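Long-range contacts in variant surface glycoprotein MITAT 1.1 (Trypanosoma brucei brucei, PDB 5LY9), which forms a dense coat on the surface of the trypanosome, which evades the host immune response by switching among antigenically distinct versions of it: residues A[41-46]-A[75-80]; A[69-74]-A[274-279]. All blocks are in the same frame, centred on the assembly; numbering follows the deposited sequence.

In the fold
Helix 62-114 serves both contacts, giving residues 75-80 to helix 24-55 in contact 1 and the preceding turns, 69-74, to helix 275-285 in contact 2. Contact 1 is the more deeply buried; it joins the two long antiparallel helices of the A-type VSG fold beside the second subunit, and a lysine-centred polar cluster finishes it. Contact 2 is partly buried, brings in a helix some 200 residues later in sequence, and relies on aromatic and aliphatic packing without a direct hydrogen bond. F72 and A73 bridge the two by packing on A45 and E46. Both contacts touch the second subunit, and both lie near the N-linked sugar.

Contact 1 of 2, residues A[41-46]-A[75-80]; sequences KIKAAE and KTNGGL. With NAG (2-acetamido-2-deoxy-beta-D-glucopyranose), chain C.
Helices 24-55 and 62-114 run nearly antiparallel where residues 41-46 meet 75-80, their local axes 8.8 Å apart at an angle of 152° and I42 CA facing T76 CA at 5.4 Å. So close an approach suits a short side chain such as T76, with the CG2 branch of I42 set against it. I42 presents CG2, the branch anti to its backbone N, which rests 3.6 Å from T76 N and also meets the CB of K75. T76 lies at about a right angle to K43: its OG1 sits beside K43 CB while its CG2 turns to E46 OE1, 3.5 Å away. The hydroxyl is hydrogen-bonded to the carbonyl oxygen of I39, one turn before I42. These are the paired long helices that form the elongated core of the A-type VSG N-terminal domain, and the second subunit packs along them. K43, bent at its second and third torsions, runs toward the C-terminal end of its helix and across to helix 62-114 over T76 CG2, which sets NZ between E46 and N77. There the ammonium forms a salt bridge of 2.7 Å with E46 OE1, on the syn side of the carboxylate, and donates a 3.0 Å hydrogen bond to N77 OD1 at a C=O...N angle of 124°. Y47 of the second subunit joins this buried cluster, its hydroxyl hydrogen-bonded to both E46 OE2 and N77 ND2.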
ATOM      1  N   LYS A  41     -15.633  10.839  -6.411  1.00 20.78           N
ATOM      2  CA  LYS A  41     -17.029  10.986  -6.763  1.00 21.55           C
ATOM      3  C   LYS A  41     -17.701  11.982  -5.813  1.00 21.07           C
ATOM      4  O   LYS A  41     -18.575  12.732  -6.237  1.00 21.11           O
ATOM      5  CB  LYS A  41     -17.737   9.643  -6.648  1.00 23.27           C
ATOM      6  CG  LYS A  41     -17.318   8.708  -7.769  1.00 25.48           C
ATOM      7  CD  LYS A  41     -18.058   7.380  -7.636  1.00 29.12           C
ATOM      8  CE  LYS A  41     -17.598   6.439  -8.748  1.00 33.53           C
ATOM      9  NZ  LYS A  41     -18.182   5.105  -8.545  1.00 36.01           N
ATOM     10  N   ILE A  42     -17.341  11.945  -4.531  1.00 20.84           N
ATOM     11  CA  ILE A  42     -17.924  12.875  -3.559  1.00 21.32           C
ATOM     12  C   ILE A  42     -17.390  14.269  -3.766  1.00 21.90           C
ATOM     13  O   ILE A  42     -18.171  15.269  -3.636  1.00 22.05           O
ATOM     14  CB  ILE A  42     -17.741  12.370  -2.114  1.00 22.46           C
ATOM     15  CG1 ILE A  42     -18.448  11.018  -1.922  1.00 23.21           C
ATOM     16  CG2 ILE A  42     -18.381  13.270  -1.089  1.00 22.35           C
ATOM     17  CD1 ILE A  42     -18.033  10.369  -0.641  1.00 23.97           C
ATOM     18  N   LYS A  43     -16.126  14.395  -4.104  1.00 20.46           N
ATOM     19  CA  LYS A  43     -15.595  15.703  -4.541  1.00 20.61           C
ATOM     20  C   LYS A  43     -16.323  16.213  -5.746  1.00 20.13           C
ATOM     21  O   LYS A  43     -16.640  17.420  -5.807  1.00 20.26           O
ATOM     22  CB  LYS A  43     -14.083  15.650  -4.776  1.00 20.30           C
ATOM     23  CG  LYS A  43     -13.431  16.921  -5.202  1.00 21.10           C
ATOM     24  CD  LYS A  43     -13.514  18.093  -4.239  1.00 22.77           C
ATOM     25  CE  LYS A  43     -12.712  17.927  -2.951  1.00 23.49           C
ATOM     26  NZ  LYS A  43     -12.901  18.924  -1.832  1.00 21.96           N
ATOM     27  N   ALA A  44     -16.577  15.331  -6.731  1.00 19.71           N
ATOM     28  CA  ALA A  44     -17.315  15.803  -7.909  1.00 20.03           C
ATOM     29  C   ALA A  44     -18.699  16.338  -7.508  1.00 19.80           C
ATOM     30  O   ALA A  44     -19.154  17.360  -8.006  1.00 19.83           O
ATOM     31  CB  ALA A  44     -17.435  14.714  -8.927  1.00 20.40           C
ATOM     32  N   ALA A  45     -19.355  15.687  -6.569  1.00 20.15           N
ATOM     33  CA  ALA A  45     -20.657  16.143  -6.123  1.00 21.08           C
ATOM     34  C   ALA A  45     -20.565  17.503  -5.419  1.00 21.10           C
ATOM     35  O   ALA A  45     -21.412  18.394  -5.657  1.00 20.41           O
ATOM     36  CB  ALA A  45     -21.312  15.116  -5.239  1.00 21.82           C
ATOM     37  N   GLU A  46     -19.538  17.689  -4.570  1.00 20.26           N
ATOM     38  CA  GLU A  46     -19.263  18.968  -4.008  1.00 20.25           C
ATOM     39  C   GLU A  46     -19.152  20.031  -5.085  1.00 20.50           C
ATOM     40  O   GLU A  46     -19.759  21.099  -5.004  1.00 19.55           O
ATOM     41  CB  GLU A  46     -17.995  18.919  -3.137  1.00 20.32           C
ATOM     42  CG  GLU A  46     -17.634  20.261  -2.525  1.00 19.89           C
ATOM     43  CD  GLU A  46     -16.261  20.358  -1.937  1.00 20.56           C
ATOM     44  OE1 GLU A  46     -15.546  19.362  -1.825  1.00 21.03           O
ATOM     45  OE2 GLU A  46     -15.867  21.481  -1.546  1.00 20.16           O
ATOM     46  N   LYS A  75     -17.551  15.175   3.546  1.00 21.03           N
ATOM     47  CA  LYS A  75     -17.393  13.763   3.291  1.00 20.95           C
ATOM     48  C   LYS A  75     -16.177  13.464   2.434  1.00 20.20           C
ATOM     49  O   LYS A  75     -15.472  12.489   2.707  1.00 20.69           O
ATOM     50  CB  LYS A  75     -18.620  13.152   2.685  1.00 21.15           C
ATOM     51  CG  LYS A  75     -19.760  13.061   3.719  1.00 22.71           C
ATOM     52  CD  LYS A  75     -19.534  12.010   4.840  1.00 23.84           C
ATOM     53  CE  LYS A  75     -19.590  10.597   4.313  1.00 25.32           C
ATOM     54  NZ  LYS A  75     -18.978   9.540   5.128  1.00 26.56           N
ATOM     55  N   THR A  76     -15.913  14.251   1.393  1.00 18.37           N
ATOM     56  CA  THR A  76     -14.724  13.987   0.588  1.00 18.84           C
ATOM     57  C   THR A  76     -13.432  14.380   1.315  1.00 18.30           C
ATOM     58  O   THR A  76     -12.479  13.651   1.344  1.00 19.59           O
ATOM     59  CB  THR A  76     -14.829  14.649  -0.787  1.00 18.86           C
ATOM     60  OG1 THR A  76     -13.741  14.196  -1.571  1.00 19.80           O
ATOM     61  CG2 THR A  76     -14.833  16.179  -0.696  1.00 19.57           C
ATOM     62  N   ASN A  77     -13.443  15.497   2.015  1.00 19.30           N
ATOM     63  CA  ASN A  77     -12.260  15.978   2.685  1.00 18.69           C
ATOM     64  C   ASN A  77     -11.918  15.093   3.863  1.00 18.96           C
ATOM     65  O   ASN A  77     -10.767  14.710   4.043  1.00 18.63           O
ATOM     66  CB  ASN A  77     -12.477  17.397   3.101  1.00 19.08           C
ATOM     67  CG  ASN A  77     -12.595  18.346   1.921  1.00 19.91           C
ATOM     68  OD1 ASN A  77     -11.952  18.165   0.896  1.00 21.28           O
ATOM     69  ND2 ASN A  77     -13.359  19.404   2.118  1.00 19.41           N
ATOM     70  N   GLY A  78     -12.935  14.655   4.594  1.00 18.53           N
ATOM     71  CA  GLY A  78     -12.757  13.781   5.754  1.00 19.17           C
ATOM     72  C   GLY A  78     -12.377  12.387   5.264  1.00 19.35           C
ATOM     73  O   GLY A  78     -11.574  11.695   5.891  1.00 20.58           O
ATOM     74  N   GLY A  79     -12.968  11.940   4.177  1.00 19.06           N
ATOM     75  CA  GLY A  79     -12.606  10.634   3.563  1.00 19.38           C
ATOM     76  C   GLY A  79     -11.135  10.529   3.164  1.00 19.88           C
ATOM     77  O   GLY A  79     -10.432   9.539   3.513  1.00 19.74           O
ATOM     78  N   LEU A  80     -10.644  11.581   2.498  1.00 18.64           N
ATOM     79  CA  LEU A  80      -9.241  11.592   2.093  1.00 19.41           C
ATOM     80  C   LEU A  80      -8.324  11.592   3.338  1.00 19.76           C
ATOM     81  O   LEU A  80      -7.336  10.873   3.359  1.00 19.00           O
ATOM     82  CB  LEU A  80      -8.918  12.776   1.150  1.00 19.48           C
ATOM     83  CG  LEU A  80      -7.525  12.760   0.487  1.00 20.90           C
ATOM     84  CD1 LEU A  80      -7.209  11.488  -0.317  1.00 22.63           C
ATOM     85  CD2 LEU A  80      -7.345  13.977  -0.440  1.00 20.98           C
TER
HETATM   86  C1  NAG C   2     -23.762  11.534  -7.984  1.00 28.27           C
HETATM   87  C2  NAG C   2     -23.795  12.786  -8.807  1.00 28.69           C
HETATM   88  C3  NAG C   2     -24.465  12.586 -10.166  1.00 28.56           C
HETATM   89  C4  NAG C   2     -23.883  11.368 -10.889  1.00 30.44           C
HETATM   90  C5  NAG C   2     -23.960  10.203  -9.910  1.00 29.69           C
HETATM   91  C6  NAG C   2     -23.459   8.878 -10.454  1.00 30.85           C
HETATM   92  C7  NAG C   2     -23.918  15.061  -7.980  1.00 32.13           C
HETATM   93  C8  NAG C   2     -24.783  16.122  -7.395  1.00 35.50           C
HETATM   94  N2  NAG C   2     -24.495  13.896  -8.165  1.00 28.88           N
HETATM   95  O3  NAG C   2     -24.337  13.757 -11.019  1.00 28.99           O
HETATM   96  O4  NAG C   2     -24.473  11.142 -12.220  1.00 33.47           O
HETATM   97  O5  NAG C   2     -23.168  10.503  -8.731  1.00 29.34           O
HETATM   98  O6  NAG C   2     -22.126   9.068 -10.849  1.00 31.23           O
HETATM   99  O7  NAG C   2     -22.745  15.213  -8.216  1.00 35.40           O

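Contact 2 of 2, residues A[69-74]-A[274-279]; sequences RGYFAR and QPTLKA. With NAG (2-acetamido-2-deoxy-beta-D-glucopyranose), chain B; GOL (glycerol), chain G.
Y71 and R74, one turn apart on helix 62-114, take T276 of helix 275-285 between them, and L277 packs on Y71 alone of the two. The short segments cross at 132° with axes 9.3 Å apart. The Y71 side chain crosses those of T276 and L277 at about a right angle. Its CD1 edge meets the backbone N of L277, near the ring plane at 3.8 Å, while L277 CD1 reaches the base of the ring with a 3.9 Å contact to Y71 CB. T276 CG2 approaches the same CD1 atom obliquely. This methyl is anti to its own backbone N, and it also fits against R74, touching CB at 3.6 Å and then CD. The two side chains run alongside each other in opposite senses, the methyl against the aliphatic part of the arginine, while T276 OG1 hydrogen-bonds E267. The contact fastens the short helix 275-285 to the flank of the long core helix, in the half of the A-type VSG domain that bears the N-linked sugar; F72, beside Y71, packs on that sugar with its CZ atom. An extended chain from CG to NE carries the R74 guanidinium beyond T276, where NH1 passes A279 CB at 3.7 Å and NH2 forms a salt bridge to D348 of the second subunit; alanine is small enough to let it by. At the other end, Q274 stands at the N-cap position of helix 275-285. A glycerol, probably from crystallisation, links Q274 and Y71: its O1 donates to Q274 OE1 (2.6 Å), its O3 is hydrogen-bonded to Y71 OH (2.7 Å), and its C1 lies over one face of the ring, offset toward the rim. The tyrosine hydroxyl is also hydrogen-bonded to the backbone N of E267.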
ATOM      1  N   ARG A  69     -23.818  20.937  -0.380  1.00 19.91           N
ATOM      2  CA  ARG A  69     -22.430  21.266  -0.793  1.00 20.77           C
ATOM      3  C   ARG A  69     -21.515  21.061   0.388  1.00 20.89           C
ATOM      4  O   ARG A  69     -20.459  20.471   0.254  1.00 19.76           O
ATOM      5  CB  ARG A  69     -22.419  22.698  -1.269  1.00 21.51           C
ATOM      6  CG  ARG A  69     -21.038  23.251  -1.657  1.00 22.34           C
ATOM      7  CD  ARG A  69     -20.496  24.265  -0.681  1.00 22.74           C
ATOM      8  NE  ARG A  69     -19.278  24.819  -1.256  1.00 23.64           N
ATOM      9  CZ  ARG A  69     -19.233  25.817  -2.138  1.00 24.15           C
ATOM     10  NH1 ARG A  69     -20.302  26.520  -2.504  1.00 23.24           N
ATOM     11  NH2 ARG A  69     -18.082  26.117  -2.673  1.00 24.99           N
ATOM     12  N   GLY A  70     -21.942  21.581   1.534  1.00 20.53           N
ATOM     13  CA  GLY A  70     -21.161  21.418   2.787  1.00 19.37           C
ATOM     14  C   GLY A  70     -21.009  19.988   3.185  1.00 20.53           C
ATOM     15  O   GLY A  70     -19.911  19.581   3.642  1.00 20.07           O
ATOM     16  N   TYR A  71     -22.082  19.195   3.010  1.00 19.50           N
ATOM     17  CA  TYR A  71     -22.050  17.787   3.297  1.00 20.89           C
ATOM     18  C   TYR A  71     -21.067  17.031   2.434  1.00 20.16           C
ATOM     19  O   TYR A  71     -20.203  16.284   2.919  1.00 19.44           O
ATOM     20  CB  TYR A  71     -23.447  17.217   3.220  1.00 20.83           C
ATOM     21  CG  TYR A  71     -23.523  15.764   3.140  1.00 21.41           C
ATOM     22  CD1 TYR A  71     -23.601  14.990   4.261  1.00 22.71           C
ATOM     23  CD2 TYR A  71     -23.522  15.161   1.912  1.00 22.45           C
ATOM     24  CE1 TYR A  71     -23.596  13.641   4.165  1.00 23.50           C
ATOM     25  CE2 TYR A  71     -23.499  13.838   1.785  1.00 24.03           C
ATOM     26  CZ  TYR A  71     -23.572  13.044   2.924  1.00 24.06           C
ATOM     27  OH  TYR A  71     -23.655  11.643   2.774  1.00 28.43           O
ATOM     28  N   PHE A  72     -21.168  17.237   1.151  1.00 19.88           N
ATOM     29  CA  PHE A  72     -20.229  16.541   0.273  1.00 20.24           C
ATOM     30  C   PHE A  72     -18.789  16.970   0.539  1.00 19.57           C
ATOM     31  O   PHE A  72     -17.879  16.138   0.534  1.00 20.33           O
ATOM     32  CB  PHE A  72     -20.563  16.805  -1.221  1.00 20.75           C
ATOM     33  CG  PHE A  72     -21.862  16.178  -1.668  1.00 20.74           C
ATOM     34  CD1 PHE A  72     -22.104  14.845  -1.479  1.00 21.15           C
ATOM     35  CD2 PHE A  72     -22.817  16.926  -2.339  1.00 21.64           C
ATOM     36  CE1 PHE A  72     -23.317  14.220  -1.880  1.00 21.62           C
ATOM     37  CE2 PHE A  72     -24.041  16.351  -2.716  1.00 21.37           C
ATOM     38  CZ  PHE A  72     -24.284  15.025  -2.481  1.00 21.41           C
ATOM     39  N   ALA A  73     -18.565  18.249   0.771  1.00 19.27           N
ATOM     40  CA  ALA A  73     -17.227  18.702   1.181  1.00 19.09           C
ATOM     41  C   ALA A  73     -16.706  18.001   2.424  1.00 19.27           C
ATOM     42  O   ALA A  73     -15.589  17.465   2.395  1.00 18.70           O
ATOM     43  CB  ALA A  73     -17.211  20.183   1.386  1.00 18.74           C
ATOM     44  N   ARG A  74     -17.479  17.962   3.482  1.00 19.30           N
ATOM     45  CA  ARG A  74     -17.015  17.225   4.678  1.00 20.96           C
ATOM     46  C   ARG A  74     -16.699  15.802   4.343  1.00 20.71           C
ATOM     47  O   ARG A  74     -15.721  15.244   4.840  1.00 19.93           O
ATOM     48  CB  ARG A  74     -18.001  17.272   5.873  1.00 21.80           C
ATOM     49  CG  ARG A  74     -17.975  18.584   6.599  1.00 22.47           C
ATOM     50  CD  ARG A  74     -18.458  18.414   8.036  1.00 23.92           C
ATOM     51  NE  ARG A  74     -18.440  19.668   8.744  1.00 24.65           N
ATOM     52  CZ  ARG A  74     -18.950  19.853   9.939  1.00 27.51           C
ATOM     53  NH1 ARG A  74     -19.499  18.841  10.632  1.00 29.31           N
ATOM     54  NH2 ARG A  74     -18.906  21.051  10.468  1.00 27.65           N
ATOM     55  N   GLN A 274     -28.069  11.104   9.728  1.00 25.12           N
ATOM     56  CA  GLN A 274     -26.847  11.208   8.943  1.00 24.00           C
ATOM     57  C   GLN A 274     -25.977  12.219   9.678  1.00 22.81           C
ATOM     58  O   GLN A 274     -26.271  13.435   9.704  1.00 22.89           O
ATOM     59  CB  GLN A 274     -27.210  11.638   7.525  1.00 23.97           C
ATOM     60  CG  GLN A 274     -28.066  10.638   6.752  1.00 24.75           C
ATOM     61  CD  GLN A 274     -28.329  11.056   5.349  1.00 24.44           C
ATOM     62  OE1 GLN A 274     -27.659  11.912   4.818  1.00 25.70           O
ATOM     63  NE2 GLN A 274     -29.295  10.444   4.736  1.00 25.28           N
ATOM     64  N   PRO A 275     -24.935  11.729  10.380  1.00 23.63           N
ATOM     65  CA  PRO A 275     -24.351  12.656  11.385  1.00 24.69           C
ATOM     66  C   PRO A 275     -23.664  13.875  10.794  1.00 23.91           C
ATOM     67  O   PRO A 275     -23.720  14.960  11.424  1.00 22.41           O
ATOM     68  CB  PRO A 275     -23.366  11.799  12.217  1.00 26.23           C
ATOM     69  CG  PRO A 275     -23.357  10.498  11.546  1.00 27.82           C
ATOM     70  CD  PRO A 275     -24.472  10.336  10.584  1.00 26.42           C
ATOM     71  N   THR A 276     -23.150  13.757   9.571  1.00 23.69           N
ATOM     72  CA  THR A 276     -22.441  14.878   8.955  1.00 23.99           C
ATOM     73  C   THR A 276     -23.512  15.878   8.526  1.00 24.92           C
ATOM     74  O   THR A 276     -23.364  17.072   8.697  1.00 22.94           O
ATOM     75  CB  THR A 276     -21.621  14.418   7.758  1.00 24.21           C
ATOM     76  OG1 THR A 276     -20.669  13.448   8.219  1.00 24.54           O
ATOM     77  CG2 THR A 276     -20.944  15.583   7.073  1.00 26.27           C
ATOM     78  N   LEU A 277     -24.589  15.362   7.931  1.00 23.53           N
ATOM     79  CA  LEU A 277     -25.700  16.244   7.526  1.00 24.78           C
ATOM     80  C   LEU A 277     -26.254  17.002   8.718  1.00 24.66           C
ATOM     81  O   LEU A 277     -26.443  18.216   8.683  1.00 24.10           O
ATOM     82  CB  LEU A 277     -26.807  15.440   6.783  1.00 24.61           C
ATOM     83  CG  LEU A 277     -27.768  16.274   5.946  1.00 25.20           C
ATOM     84  CD1 LEU A 277     -27.033  16.926   4.802  1.00 25.46           C
ATOM     85  CD2 LEU A 277     -28.935  15.405   5.488  1.00 24.57           C
ATOM     86  N   LYS A 278     -26.566  16.285   9.769  1.00 24.57           N
ATOM     87  CA  LYS A 278     -27.207  16.877  10.917  1.00 26.05           C
ATOM     88  C   LYS A 278     -26.295  17.939  11.523  1.00 25.80           C
ATOM     89  O   LYS A 278     -26.765  19.029  11.906  1.00 25.10           O
ATOM     90  CB  LYS A 278     -27.511  15.752  11.964  1.00 27.99           C
ATOM     91  CG  LYS A 278     -28.223  16.256  13.192  1.00 30.08           C
ATOM     92  CD  LYS A 278     -28.225  15.203  14.275  1.00 32.60           C
ATOM     93  CE  LYS A 278     -29.250  15.625  15.291  1.00 35.42           C
ATOM     94  NZ  LYS A 278     -29.083  14.767  16.516  1.00 37.45           N
ATOM     95  N   ALA A 279     -24.990  17.612  11.622  1.00 24.51           N
ATOM     96  CA  ALA A 279     -24.011  18.581  12.243  1.00 24.95           C
ATOM     97  C   ALA A 279     -23.911  19.838  11.425  1.00 25.34           C
ATOM     98  O   ALA A 279     -23.804  20.953  11.976  1.00 24.54           O
ATOM     99  CB  ALA A 279     -22.661  17.965  12.389  1.00 26.57           C
TER
HETATM  100  C1  NAG B   1     -22.653  10.223  -3.064  1.00 24.26           C
HETATM  101  C2  NAG B   1     -22.000   9.467  -4.210  1.00 26.74           C
HETATM  102  C3  NAG B   1     -21.819  10.319  -5.415  1.00 25.48           C
HETATM  103  C4  NAG B   1     -23.192  10.899  -5.783  1.00 26.21           C
HETATM  104  C5  NAG B   1     -23.770  11.656  -4.597  1.00 25.07           C
HETATM  105  C6  NAG B   1     -25.178  12.228  -4.810  1.00 25.57           C
HETATM  106  C7  NAG B   1     -20.473   7.655  -3.619  1.00 29.10           C
HETATM  107  C8  NAG B   1     -19.099   7.223  -3.186  1.00 27.88           C
HETATM  108  N2  NAG B   1     -20.698   8.962  -3.787  1.00 26.07           N
HETATM  109  O3  NAG B   1     -21.347   9.521  -6.494  1.00 27.81           O
HETATM  110  O4  NAG B   1     -22.971  11.818  -6.850  1.00 28.15           O
HETATM  111  O5  NAG B   1     -23.892  10.761  -3.521  1.00 24.75           O
HETATM  112  O6  NAG B   1     -26.037  11.205  -5.336  1.00 26.16           O
HETATM  113  O7  NAG B   1     -21.359   6.847  -3.784  1.00 29.56           O
HETATM  114  C1  GOL G 408     -27.491  13.689   2.021  1.00 36.49           C
HETATM  115  O1  GOL G 408     -28.533  12.918   2.564  1.00 33.09           O
HETATM  116  C2  GOL G 408     -27.071  13.033   0.767  1.00 36.00           C
HETATM  117  O2  GOL G 408     -28.111  13.128  -0.235  1.00 33.48           O
HETATM  118  C3  GOL G 408     -26.800  11.571   1.232  1.00 36.19           C
HETATM  119  O3  GOL G 408     -25.509  11.265   0.818  1.00 34.31           O